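Local coordinates for 70 kDa protein (Xanthomonas sp., PDB 4B2N) that acts as a c-type cytochrome with two hemes and as a rubber oxygenase, attacking rubber processively with dioxygen, at residues A364-E369 and W653-Y658; L16-Q21 and P399-D404; G508-A513 and Y560-L565; Q21-S26 and P348-K353. All blocks are in the same frame, centred on the assembly; numbering follows the deposited sequence.

Interaction 1: A364-E369 and W653-Y658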
loop_
_atom_site.group_PDB
_atom_site.type_symbol
_atom_site.label_atom_id
_atom_site.label_comp_id
_atom_site.label_asym_id
_atom_site.label_seq_id
_atom_site.Cartn_x
_atom_site.Cartn_y
_atom_site.Cartn_z
ATOM N N ALA A 364 10.781 18.744 18.198
ATOM C CA ALA A 364 10.022 17.822 18.989
ATOM C C ALA A 364 8.965 18.566 19.719
ATOM O O ALA A 364 7.832 18.125 19.823
ATOM C CB ALA A 364 10.908 17.084 19.942
ATOM N N VAL A 365 9.339 19.742 20.222
ATOM C CA VAL A 365 8.403 20.559 20.951
ATOM C C VAL A 365 7.304 21.073 20.041
ATOM O O VAL A 365 6.138 21.078 20.446
ATOM C CB VAL A 365 9.111 21.746 21.687
ATOM C CG1 VAL A 365 8.075 22.601 22.430
ATOM C CG2 VAL A 365 10.049 21.174 22.731
ATOM N N ILE A 366 7.687 21.560 18.854
ATOM C CA ILE A 366 6.746 22.134 17.950
ATOM C C ILE A 366 5.798 21.007 17.583
ATOM O O ILE A 366 4.576 21.167 17.619
ATOM C CB ILE A 366 7.457 22.669 16.702
ATOM C CG1 ILE A 366 8.268 23.965 17.037
ATOM C CG2 ILE A 366 6.414 23.043 15.639
ATOM C CD1 ILE A 366 9.459 24.133 16.092
ATOM N N TYR A 367 6.378 19.851 17.242
ATOM C CA TYR A 367 5.579 18.668 16.811
ATOM C C TYR A 367 4.403 18.426 17.798
ATOM O O TYR A 367 3.230 18.308 17.394
ATOM C CB TYR A 367 6.492 17.425 16.666
ATOM C CG TYR A 367 5.649 16.193 16.275
ATOM C CD1 TYR A 367 4.954 15.499 17.220
ATOM C CD2 TYR A 367 5.540 15.785 14.958
ATOM C CE1 TYR A 367 4.128 14.432 16.876
ATOM C CE2 TYR A 367 4.729 14.733 14.617
ATOM C CZ TYR A 367 4.036 14.072 15.557
ATOM O OH TYR A 367 3.227 13.035 15.183
ATOM N N HIS A 368 4.722 18.373 19.088
ATOM C CA HIS A 368 3.754 17.986 20.117
ATOM C C HIS A 368 2.949 19.154 20.689
ATOM O O HIS A 368 1.868 18.961 21.281
ATOM C CB HIS A 368 4.520 17.303 21.232
ATOM C CG HIS A 368 5.082 15.973 20.847
ATOM N ND1 HIS A 368 6.327 15.827 20.273
ATOM C CD2 HIS A 368 4.512 14.705 20.916
ATOM C CE1 HIS A 368 6.531 14.505 20.043
ATOM N NE2 HIS A 368 5.433 13.826 20.454
ATOM N N GLU A 369 3.399 20.390 20.471
ATOM C CA GLU A 369 2.750 21.463 21.212
ATOM C C GLU A 369 2.246 22.629 20.418
ATOM O O GLU A 369 1.398 23.362 20.929
ATOM C CB GLU A 369 3.669 21.986 22.355
ATOM C CG GLU A 369 4.058 20.895 23.362
ATOM C CD GLU A 369 4.980 21.372 24.473
ATOM O OE1 GLU A 369 5.042 22.590 24.738
ATOM O OE2 GLU A 369 5.642 20.538 25.104
ATOM N N TRP A 653 11.991 24.016 9.425
ATOM C CA TRP A 653 13.304 23.349 9.557
ATOM C C TRP A 653 13.442 22.561 10.849
ATOM O O TRP A 653 14.031 21.465 10.819
ATOM C CB TRP A 653 14.440 24.375 9.450
ATOM C CG TRP A 653 14.493 25.021 8.094
ATOM C CD1 TRP A 653 14.285 26.345 7.787
ATOM C CD2 TRP A 653 14.763 24.360 6.796
ATOM N NE1 TRP A 653 14.399 26.587 6.422
ATOM C CE2 TRP A 653 14.708 25.434 5.768
ATOM C CE3 TRP A 653 15.022 23.067 6.400
ATOM C CZ2 TRP A 653 14.911 25.175 4.416
ATOM C CZ3 TRP A 653 15.251 22.819 5.036
ATOM C CH2 TRP A 653 15.209 23.854 4.067
ATOM N N ALA A 654 12.879 23.076 11.978
ATOM C CA ALA A 654 12.987 22.351 13.260
ATOM C C ALA A 654 12.198 21.066 13.176
ATOM O O ALA A 654 12.672 19.992 13.626
ATOM C CB ALA A 654 12.494 23.189 14.440
ATOM N N LEU A 655 11.011 21.167 12.583
ATOM C CA LEU A 655 10.149 19.992 12.446
ATOM C C LEU A 655 10.814 18.991 11.518
ATOM O O LEU A 655 10.753 17.782 11.795
ATOM C CB LEU A 655 8.811 20.403 11.868
ATOM C CG LEU A 655 7.728 20.967 12.810
ATOM C CD1 LEU A 655 6.662 21.574 11.902
ATOM C CD2 LEU A 655 7.131 19.881 13.725
ATOM N N ILE A 656 11.477 19.453 10.456
ATOM C CA ILE A 656 12.208 18.492 9.596
ATOM C C ILE A 656 13.335 17.774 10.308
ATOM O O ILE A 656 13.509 16.541 10.183
ATOM C CB ILE A 656 12.684 19.144 8.285
ATOM C CG1 ILE A 656 11.488 19.294 7.339
ATOM C CG2 ILE A 656 13.771 18.329 7.600
ATOM C CD1 ILE A 656 11.714 20.467 6.370
ATOM N N GLU A 657 14.126 18.526 11.064
ATOM C CA GLU A 657 15.167 17.925 11.846
ATOM C C GLU A 657 14.591 16.901 12.817
ATOM O O GLU A 657 15.173 15.825 13.027
ATOM C CB GLU A 657 15.890 19.013 12.641
ATOM C CG GLU A 657 17.295 18.550 12.920
ATOM C CD GLU A 657 18.178 18.500 11.686
ATOM O OE1 GLU A 657 17.760 18.938 10.581
ATOM O OE2 GLU A 657 19.288 17.948 11.805
ATOM N N TYR A 658 13.466 17.238 13.453
ATOM C CA TYR A 658 12.850 16.280 14.355
ATOM C C TYR A 658 12.420 14.981 13.614
ATOM O O TYR A 658 12.625 13.852 14.112
ATOM C CB TYR A 658 11.660 16.930 15.049
ATOM C CG TYR A 658 10.912 15.954 15.929
ATOM C CD1 TYR A 658 11.590 15.235 16.923
ATOM C CD2 TYR A 658 9.542 15.761 15.786
ATOM C CE1 TYR A 658 10.923 14.342 17.727
ATOM C CE2 TYR A 658 8.849 14.854 16.597
ATOM C CZ TYR A 658 9.569 14.170 17.568
ATOM O OH TYR A 658 8.964 13.318 18.401
#

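Interaction 2: L16-Q21 and P399-D404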
loop_
_atom_site.group_PDB
_atom_site.type_symbol
_atom_site.label_atom_id
_atom_site.label_comp_id
_atom_site.label_asym_id
_atom_site.label_seq_id
_atom_site.Cartn_x
_atom_site.Cartn_y
_atom_site.Cartn_z
ATOM N N LEU A 16 12.101 12.835 31.438
ATOM C CA LEU A 16 12.146 12.026 30.167
ATOM C C LEU A 16 12.637 12.721 28.891
ATOM O O LEU A 16 12.436 13.934 28.730
ATOM C CB LEU A 16 10.746 11.495 29.892
ATOM C CG LEU A 16 10.236 10.191 30.503
ATOM C CD1 LEU A 16 11.268 9.061 30.535
ATOM C CD2 LEU A 16 9.694 10.500 31.881
ATOM N N PRO A 17 13.249 11.958 27.941
ATOM C CA PRO A 17 13.707 12.616 26.722
ATOM C C PRO A 17 12.598 13.089 25.765
ATOM O O PRO A 17 11.457 12.599 25.807
ATOM C CB PRO A 17 14.554 11.529 26.032
ATOM C CG PRO A 17 13.931 10.252 26.493
ATOM C CD PRO A 17 13.546 10.512 27.930
ATOM N N LEU A 18 12.948 14.046 24.915
ATOM C CA LEU A 18 12.078 14.481 23.821
ATOM C C LEU A 18 12.332 13.547 22.612
ATOM O O LEU A 18 11.397 13.128 21.933
ATOM C CB LEU A 18 12.366 15.956 23.440
ATOM C CG LEU A 18 11.881 17.075 24.362
ATOM C CD1 LEU A 18 12.495 18.412 24.019
ATOM C CD2 LEU A 18 10.364 17.191 24.425
ATOM N N LEU A 19 13.590 13.220 22.354
ATOM C CA LEU A 19 13.937 12.431 21.166
ATOM C C LEU A 19 13.806 10.962 21.534
ATOM O O LEU A 19 13.862 10.586 22.714
ATOM C CB LEU A 19 15.365 12.745 20.731
ATOM C CG LEU A 19 15.571 14.193 20.306
ATOM C CD1 LEU A 19 16.967 14.368 19.711
ATOM C CD2 LEU A 19 14.496 14.696 19.342
ATOM N N ASP A 20 13.593 10.121 20.538
ATOM C CA ASP A 20 13.517 8.727 20.764
ATOM C C ASP A 20 13.958 8.005 19.481
ATOM O O ASP A 20 13.128 7.391 18.805
ATOM C CB ASP A 20 12.060 8.387 21.012
ATOM C CG ASP A 20 11.836 6.897 21.299
ATOM O OD1 ASP A 20 12.761 6.182 21.624
ATOM O OD2 ASP A 20 10.722 6.425 21.277
ATOM N N GLN A 21 15.234 8.046 19.160
ATOM C CA GLN A 21 15.777 7.403 17.941
ATOM C C GLN A 21 15.892 5.883 18.200
ATOM O O GLN A 21 16.267 5.499 19.233
ATOM C CB GLN A 21 17.120 8.070 17.620
ATOM C CG GLN A 21 16.944 9.600 17.518
ATOM C CD GLN A 21 18.231 10.430 17.741
ATOM O OE1 GLN A 21 18.568 10.849 18.870
ATOM N NE2 GLN A 21 18.929 10.706 16.647
ATOM N N PRO A 399 8.952 10.449 24.332
ATOM C CA PRO A 399 8.651 9.715 25.566
ATOM C C PRO A 399 8.142 10.650 26.667
ATOM O O PRO A 399 7.302 10.280 27.463
ATOM C CB PRO A 399 10.021 9.142 25.957
ATOM C CG PRO A 399 10.721 8.962 24.646
ATOM C CD PRO A 399 10.340 10.216 23.888
ATOM N N ARG A 400 8.660 11.869 26.675
ATOM C CA ARG A 400 8.230 12.853 27.681
ATOM C C ARG A 400 6.737 13.171 27.553
ATOM O O ARG A 400 6.025 13.153 28.538
ATOM C CB ARG A 400 9.065 14.115 27.591
ATOM C CG ARG A 400 8.737 15.135 28.677
ATOM C CD ARG A 400 9.424 16.487 28.474
ATOM N NE ARG A 400 10.872 16.367 28.365
ATOM C CZ ARG A 400 11.698 17.371 28.075
ATOM N NH1 ARG A 400 11.239 18.612 27.872
ATOM N NH2 ARG A 400 12.992 17.132 27.965
ATOM N N HIS A 401 6.257 13.406 26.331
ATOM C CA HIS A 401 4.862 13.685 26.138
ATOM C C HIS A 401 4.065 12.425 26.259
ATOM O O HIS A 401 2.916 12.472 26.706
ATOM C CB HIS A 401 4.679 14.351 24.801
ATOM C CG HIS A 401 5.259 15.733 24.760
ATOM N ND1 HIS A 401 6.579 15.970 24.577
ATOM C CD2 HIS A 401 4.664 16.964 24.904
ATOM C CE1 HIS A 401 6.807 17.278 24.587
ATOM N NE2 HIS A 401 5.655 17.896 24.818
ATOM N N ALA A 402 4.661 11.273 25.890
ATOM C CA ALA A 402 3.925 10.006 26.032
ATOM C C ALA A 402 3.545 9.654 27.453
ATOM O O ALA A 402 2.530 9.006 27.674
ATOM C CB ALA A 402 4.631 8.837 25.365
ATOM N N ALA A 403 4.371 10.084 28.421
ATOM C CA ALA A 403 4.073 9.898 29.856
ATOM C C ALA A 403 3.149 10.965 30.440
ATOM O O ALA A 403 2.911 10.950 31.631
ATOM C CB ALA A 403 5.370 9.844 30.660
ATOM N N ASP A 404 2.654 11.899 29.629
ATOM C CA ASP A 404 1.856 13.044 30.150
ATOM C C ASP A 404 0.436 12.926 29.699
ATOM O O ASP A 404 0.181 13.027 28.491
ATOM C CB ASP A 404 2.425 14.344 29.586
ATOM C CG ASP A 404 1.697 15.594 30.068
ATOM O OD1 ASP A 404 0.536 15.557 30.594
ATOM O OD2 ASP A 404 2.363 16.648 29.919
#

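Interaction 3: G508-A513 and Y560-L565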
loop_
_atom_site.group_PDB
_atom_site.type_symbol
_atom_site.label_atom_id
_atom_site.label_comp_id
_atom_site.label_asym_id
_atom_site.label_seq_id
_atom_site.Cartn_x
_atom_site.Cartn_y
_atom_site.Cartn_z
ATOM N N GLY A 508 10.121 6.730 10.071
ATOM C CA GLY A 508 10.553 6.169 8.744
ATOM C C GLY A 508 10.217 7.163 7.643
ATOM O O GLY A 508 10.727 7.066 6.531
ATOM N N ALA A 509 9.383 8.161 7.934
ATOM C CA ALA A 509 8.865 9.030 6.873
ATOM C C ALA A 509 9.984 9.827 6.225
ATOM O O ALA A 509 9.847 10.291 5.109
ATOM C CB ALA A 509 7.835 9.994 7.439
ATOM N N TRP A 510 11.087 10.015 6.932
ATOM C CA TRP A 510 12.268 10.628 6.317
ATOM C C TRP A 510 12.644 10.032 4.969
ATOM O O TRP A 510 13.154 10.725 4.045
ATOM C CB TRP A 510 13.423 10.548 7.358
ATOM C CG TRP A 510 14.138 9.187 7.486
ATOM C CD1 TRP A 510 13.979 8.223 8.503
ATOM C CD2 TRP A 510 15.057 8.564 6.538
ATOM N NE1 TRP A 510 14.760 7.130 8.295
ATOM C CE2 TRP A 510 15.427 7.249 7.131
ATOM C CE3 TRP A 510 15.672 8.968 5.354
ATOM C CZ2 TRP A 510 16.316 6.406 6.547
ATOM C CZ3 TRP A 510 16.547 8.057 4.746
ATOM C CH2 TRP A 510 16.875 6.827 5.346
ATOM N N ALA A 511 12.370 8.726 4.820
ATOM C CA ALA A 511 12.834 7.923 3.715
ATOM C C ALA A 511 11.801 7.712 2.594
ATOM O O ALA A 511 12.134 7.156 1.500
ATOM C CB ALA A 511 13.223 6.545 4.254
ATOM N N THR A 512 10.551 8.038 2.866
ATOM C CA THR A 512 9.436 7.532 2.042
ATOM C C THR A 512 8.843 8.571 1.112
ATOM O O THR A 512 7.676 8.464 0.720
ATOM C CB THR A 512 8.344 6.870 2.905
ATOM O OG1 THR A 512 7.747 7.887 3.743
ATOM C CG2 THR A 512 8.950 5.798 3.843
ATOM N N ALA A 513 9.613 9.581 0.715
ATOM C CA ALA A 513 9.058 10.521 -0.258
ATOM C C ALA A 513 8.779 9.746 -1.628
ATOM O O ALA A 513 9.427 8.755 -1.929
ATOM C CB ALA A 513 10.046 11.686 -0.451
ATOM N N TYR A 560 18.451 12.057 -3.604
ATOM C CA TYR A 560 17.631 12.389 -2.447
ATOM C C TYR A 560 18.069 13.730 -1.908
ATOM O O TYR A 560 19.232 14.114 -2.127
ATOM C CB TYR A 560 17.670 11.252 -1.411
ATOM C CG TYR A 560 16.343 11.113 -0.638
ATOM C CD1 TYR A 560 15.221 10.607 -1.259
ATOM C CD2 TYR A 560 16.233 11.524 0.657
ATOM C CE1 TYR A 560 14.030 10.441 -0.612
ATOM C CE2 TYR A 560 15.026 11.346 1.347
ATOM C CZ TYR A 560 13.933 10.846 0.707
ATOM O OH TYR A 560 12.779 10.682 1.363
ATOM N N ASP A 561 17.108 14.463 -1.340
ATOM C CA ASP A 561 17.295 15.821 -0.769
ATOM C C ASP A 561 17.372 15.661 0.735
ATOM O O ASP A 561 16.340 15.441 1.387
ATOM C CB ASP A 561 16.111 16.716 -1.143
ATOM C CG ASP A 561 16.304 18.182 -0.686
ATOM O OD1 ASP A 561 17.100 18.381 0.244
ATOM O OD2 ASP A 561 15.646 19.079 -1.267
ATOM N N TRP A 562 18.587 15.796 1.305
ATOM C CA TRP A 562 18.777 15.586 2.713
ATOM C C TRP A 562 18.426 16.832 3.501
ATOM O O TRP A 562 18.501 16.814 4.720
ATOM C CB TRP A 562 20.185 15.040 3.035
ATOM C CG TRP A 562 20.352 13.790 2.273
ATOM C CD1 TRP A 562 20.912 13.632 1.008
ATOM C CD2 TRP A 562 19.791 12.491 2.632
ATOM N NE1 TRP A 562 20.813 12.318 0.613
ATOM C CE2 TRP A 562 20.139 11.580 1.550
ATOM C CE3 TRP A 562 19.105 12.003 3.744
ATOM C CZ2 TRP A 562 19.746 10.229 1.568
ATOM C CZ3 TRP A 562 18.765 10.648 3.786
ATOM C CH2 TRP A 562 19.083 9.780 2.718
ATOM N N GLN A 563 18.030 17.916 2.847
ATOM C CA GLN A 563 17.637 19.087 3.632
ATOM C C GLN A 563 16.145 19.229 3.768
ATOM O O GLN A 563 15.618 19.378 4.863
ATOM C CB GLN A 563 18.158 20.382 3.057
ATOM C CG GLN A 563 19.680 20.453 3.018
ATOM C CD GLN A 563 20.139 21.453 1.960
ATOM O OE1 GLN A 563 19.391 22.383 1.596
ATOM N NE2 GLN A 563 21.346 21.255 1.435
ATOM N N LYS A 564 15.473 19.189 2.639
ATOM C CA LYS A 564 14.019 19.280 2.606
ATOM C C LYS A 564 13.318 17.926 2.762
ATOM O O LYS A 564 12.067 17.881 2.846
ATOM C CB LYS A 564 13.627 19.955 1.286
ATOM C CG LYS A 564 13.866 21.449 1.388
ATOM C CD LYS A 564 13.330 22.181 0.186
ATOM C CE LYS A 564 13.896 23.593 0.149
ATOM N NZ LYS A 564 13.084 24.403 -0.801
ATOM N N LEU A 565 14.115 16.829 2.678
ATOM C CA LEU A 565 13.701 15.468 3.033
ATOM C C LEU A 565 12.714 14.987 1.994
ATOM O O LEU A 565 11.496 15.063 2.190
ATOM C CB LEU A 565 13.088 15.413 4.444
ATOM C CG LEU A 565 13.672 14.486 5.482
ATOM C CD1 LEU A 565 15.195 14.541 5.525
ATOM C CD2 LEU A 565 13.095 14.851 6.846
#

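Interaction 4: Q21-S26 and P348-K353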
loop_
_atom_site.group_PDB
_atom_site.type_symbol
_atom_site.label_atom_id
_atom_site.label_comp_id
_atom_site.label_asym_id
_atom_site.label_seq_id
_atom_site.Cartn_x
_atom_site.Cartn_y
_atom_site.Cartn_z
ATOM N N GLN A 21 15.234 8.046 19.160
ATOM C CA GLN A 21 15.777 7.403 17.941
ATOM C C GLN A 21 15.892 5.883 18.200
ATOM O O GLN A 21 16.267 5.499 19.233
ATOM C CB GLN A 21 17.120 8.070 17.620
ATOM C CG GLN A 21 16.944 9.600 17.518
ATOM C CD GLN A 21 18.231 10.430 17.741
ATOM O OE1 GLN A 21 18.568 10.849 18.870
ATOM N NE2 GLN A 21 18.929 10.706 16.647
ATOM N N ALA A 22 15.456 4.992 17.301
ATOM C CA ALA A 22 15.471 3.546 17.659
ATOM C C ALA A 22 15.658 2.736 16.449
ATOM O O ALA A 22 15.126 3.085 15.388
ATOM C CB ALA A 22 14.233 3.117 18.380
ATOM N N SER A 23 16.479 1.698 16.585
ATOM C CA SER A 23 16.713 0.777 15.521
ATOM C C SER A 23 15.535 -0.184 15.529
ATOM O O SER A 23 15.104 -0.711 14.466
ATOM C CB SER A 23 17.976 -0.007 15.859
ATOM O OG SER A 23 19.078 0.750 15.468
ATOM N N ILE A 24 15.135 -0.519 16.754
ATOM C CA ILE A 24 14.035 -1.442 16.963
ATOM C C ILE A 24 12.872 -0.582 17.417
ATOM O O ILE A 24 12.876 -0.050 18.490
ATOM C CB ILE A 24 14.357 -2.547 17.979
ATOM C CG1 ILE A 24 15.672 -3.211 17.600
ATOM C CG2 ILE A 24 13.215 -3.616 17.965
ATOM C CD1 ILE A 24 16.119 -4.201 18.686
ATOM N N ARG A 25 11.856 -0.483 16.562
ATOM C CA ARG A 25 10.694 0.323 16.837
ATOM C C ARG A 25 9.413 -0.524 17.148
ATOM O O ARG A 25 8.679 -0.311 18.135
ATOM C CB ARG A 25 10.496 1.195 15.579
ATOM C CG ARG A 25 9.524 2.300 15.836
ATOM C CD ARG A 25 10.104 3.238 16.852
ATOM N NE ARG A 25 11.062 4.170 16.283
ATOM C CZ ARG A 25 11.535 5.192 16.988
ATOM N NH1 ARG A 25 11.116 5.352 18.244
ATOM N NH2 ARG A 25 12.383 6.054 16.448
ATOM N N SER A 26 9.171 -1.522 16.316
ATOM C CA SER A 26 8.070 -2.455 16.481
ATOM C C SER A 26 7.944 -2.867 17.939
ATOM O O SER A 26 8.866 -3.410 18.488
ATOM C CB SER A 26 8.426 -3.735 15.678
ATOM O OG SER A 26 7.504 -4.730 16.106
ATOM N N PRO A 348 11.366 0.733 10.671
ATOM C CA PRO A 348 11.960 1.540 9.616
ATOM C C PRO A 348 13.473 1.673 9.689
ATOM O O PRO A 348 14.053 1.636 10.799
ATOM C CB PRO A 348 11.360 2.955 9.869
ATOM C CG PRO A 348 10.207 2.722 10.720
ATOM C CD PRO A 348 10.523 1.527 11.594
ATOM N N ALA A 349 14.114 1.860 8.524
ATOM C CA ALA A 349 15.534 2.287 8.483
ATOM C C ALA A 349 15.736 3.579 9.271
ATOM O O ALA A 349 14.824 4.462 9.327
ATOM C CB ALA A 349 15.959 2.544 7.026
ATOM N N THR A 350 16.915 3.690 9.890
ATOM C CA THR A 350 17.239 4.886 10.653
ATOM C C THR A 350 17.978 5.849 9.745
ATOM O O THR A 350 18.654 5.467 8.798
ATOM C CB THR A 350 18.115 4.592 11.907
ATOM O OG1 THR A 350 19.324 3.946 11.473
ATOM C CG2 THR A 350 17.371 3.718 12.905
ATOM N N TYR A 351 17.843 7.122 10.025
ATOM C CA TYR A 351 18.293 8.160 9.104
ATOM C C TYR A 351 19.795 8.105 9.015
ATOM O O TYR A 351 20.418 8.025 10.070
ATOM C CB TYR A 351 17.892 9.465 9.713
ATOM C CG TYR A 351 18.241 10.636 8.866
ATOM C CD1 TYR A 351 17.445 10.969 7.758
ATOM C CD2 TYR A 351 19.334 11.464 9.194
ATOM C CE1 TYR A 351 17.754 12.047 6.947
ATOM C CE2 TYR A 351 19.617 12.586 8.418
ATOM C CZ TYR A 351 18.821 12.873 7.312
ATOM O OH TYR A 351 19.100 13.977 6.547
ATOM N N PRO A 352 20.377 8.059 7.778
ATOM C CA PRO A 352 21.805 7.778 7.669
ATOM C C PRO A 352 22.704 9.048 7.732
ATOM O O PRO A 352 23.931 8.927 7.761
ATOM C CB PRO A 352 21.910 7.056 6.305
ATOM C CG PRO A 352 20.825 7.721 5.499
ATOM C CD PRO A 352 19.769 8.242 6.456
ATOM N N LYS A 353 22.120 10.243 7.777
ATOM C CA LYS A 353 22.967 11.454 7.845
ATOM C C LYS A 353 22.973 12.163 9.191
ATOM O O LYS A 353 22.426 11.683 10.197
ATOM C CB LYS A 353 22.638 12.390 6.681
ATOM C CG LYS A 353 23.029 11.627 5.422
ATOM C CD LYS A 353 23.106 12.410 4.148
ATOM C CE LYS A 353 23.181 11.350 3.047
ATOM N NZ LYS A 353 24.514 11.212 2.425
HETATM O O HOH W 1 13.533 2.534 13.162
HETATM O O HOH W 2 15.644 -0.221 11.961
HETATM O O HOH W 3 19.934 1.552 13.002
#

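Interaction 1: A364-E369 and W653-Y658
The helical turn holding A364 and Y367 crosses the one holding L655 and Y658 almost perpendicularly: the short axes make 99° and pass 8.6 Å from each other. The backbones come nearest at A364 and Y658, whose CA atoms are 5.6 Å apart. Y658 does most of the work. With CG anti to the backbone N (chi1 176°), its ring reaches across and lies flat against the start of 364-369, so that A364 CA sits over the middle of one face, 3.6 Å from the ring centroid, in a CH-pi contact. At the rim of the same ring, Y658 CE2 meets Y367 CG at 3.5 Å, the two ring planes inclined by 59°. H368 completes the aromatic cluster: its CE1 points at Y658 OH, 3.2 Å away and close to the imidazole plane. That imidazole cannot swivel freely, because H368 ND1 donates to A364 O at 2.8 Å while H368 NE2 bonds to the backbone N of Y397. A364 O also takes the H368 backbone N-H, from the opposite face of its carbonyl plane. Toward A654 and L655 the contact turns aliphatic, with I366 CD1 3.6 Å from A654 CB and I366 CG2 resting on L655 CG. L655 also touches a heme c, and Y367 packs against C390 and H394 and bonds through OH to G395 O. A near-perpendicular pair of helices, one leading into the CXXCH heme site and the other near the C-terminus, is consistent with the N- and C-terminal helix crossing of cytochrome c folds, here beside heme c #2.

Interaction 2: L16-Q21 and P399-D404
P399 and R400, at the start of the short helix 399-402, take up most of what L16, P17 and L18 bring to this contact. The P399 ring packs against the incoming chain: its CD lies 3.3 Å from P17 O, P399 CG touches P17 CG, the two proline side chains crossing at about a right angle, and D20 CB closes in at 3.8 Å from P399 CD. R400 grips the chain twice. Its backbone N-H goes to P17 O at 3.0 Å; amides in the first turn of a helix have no carbonyl of their own helix to bond, and P17 supplies one from the N-terminal loop, a long way back in sequence. The side chain then runs out past L16 CB and bends at chi3 (-56°), which turns the guanidinium back on L16 O. R400 NE bonds to that oxygen at 2.9 Å, nearly straight at 167° and within the guanidinium plane, while R400 NH2 adds a weak second bond at 3.3 Å. L18 covers one guanidinium face, CG centred 3.6 Å above the plane. From there L18 CD2 reaches the edge of the H401 imidazole, 3.6 Å from H401 CE1; H401 NE2 is bonded to E369 OE2 on helix 357-369.

Interaction 3: G508-A513 and Y560-L565
The tight turn joining antiparallel strands 560-561 and 566-567 presses Y560, W562 and L565 against W510 and A513, in a loop of the cytochrome c-like region. An Asx motif shapes it: D561 OD1 accepts from Q563 N at 2.8 Å, and K564 N donates to D561 OD1 at 3.0 Å. Y560 spans the contact with its hydroxyl, which donates to W510 O at 2.7 Å and receives a weak bond from A513 N at 3.4 Å. This buried oxygen thereby links two points of the 508-513 bend, while A513 CB lies against it. W510 holds CG in the crowded position between its backbone N and carbonyl carbon (chi1 79°), with A511 CB over one face of the indole. Its far corner meets W562 rim to rim, CZ3 to CZ3 at 3.5 Å, with the planes at 39° and neither ring covering the other. Y560 CD2 in turn lies above the rim of W562. L565 fills in more loosely, its CG 4.1 Å from W510 O. Beyond the contact, L565 leans on I656 and K660 of helix 649-660, and the backbones of K564 and L565 bond to W525 and L524 at helix 524-528.

Interaction 4: Q21-S26 and P348-K353
S23 and T350 mark the closest backbone approach of two irregular chains, their CA atoms 6.4 Å apart, and the gap is bridged mainly by water. P348 O is the common acceptor: one water donates to it at 2.6 Å and also to A22 O, and a second donates to it and to S23 O. Three carbonyls that could not bond to each other are thus joined, each of these two waters spending both protons. A third water connects S23 OG, 2.7 Å away, with T350 OG1. Direct touching is slight. T350 turns OG1 into the position between its backbone N and carbonyl carbon (chi1 58°), which places CG2 3.4 Å from A22 O, while OG1 faces the water. At the buried end R25 CB packs on P348 CD at 4.0 Å. The R25 chain then bends at chi2 and chi3 and folds back along its own segment, so that A22 CB covers one face of the guanidinium, 3.7 Å above the plane. NH2 bonds to D20 O and NH1 makes a salt bridge to D20 OD2, fixing the fold-back. Behind R25, S347 OG accepts from the R25 backbone N, and S26 stands at the N-cap of helix 27-32. The arrangement is a water-mediated loop-loop contact, joining the chain that leads into helix 27-32 to the connection between helices 333-345 and 357-369.

In the fold
Interactions 1 and 3 are buried: interaction 1 rests on rings and aliphatic groups, and interaction 3 adds a buried tyrosine hydroxyl bonded to the backbone. Interactions 2 and 4 lie partly at the surface and rely on carbonyls met by an arginine, a backbone amide or waters. Helix 649-660 ties interactions 1 and 3 together, since I656 packs on L565 and W653 on K564. Interactions 2 and 4 follow one another along the N-terminal loop and share Q21. That loop also borders interaction 1, where L18 touches V365 and L19 touches Y658; from helix 399-402 the H401 ring stacks on that of H368. Interaction 4 meets interaction 3 through W510 NE1, which bonds to A349 O, and through K353 against W562.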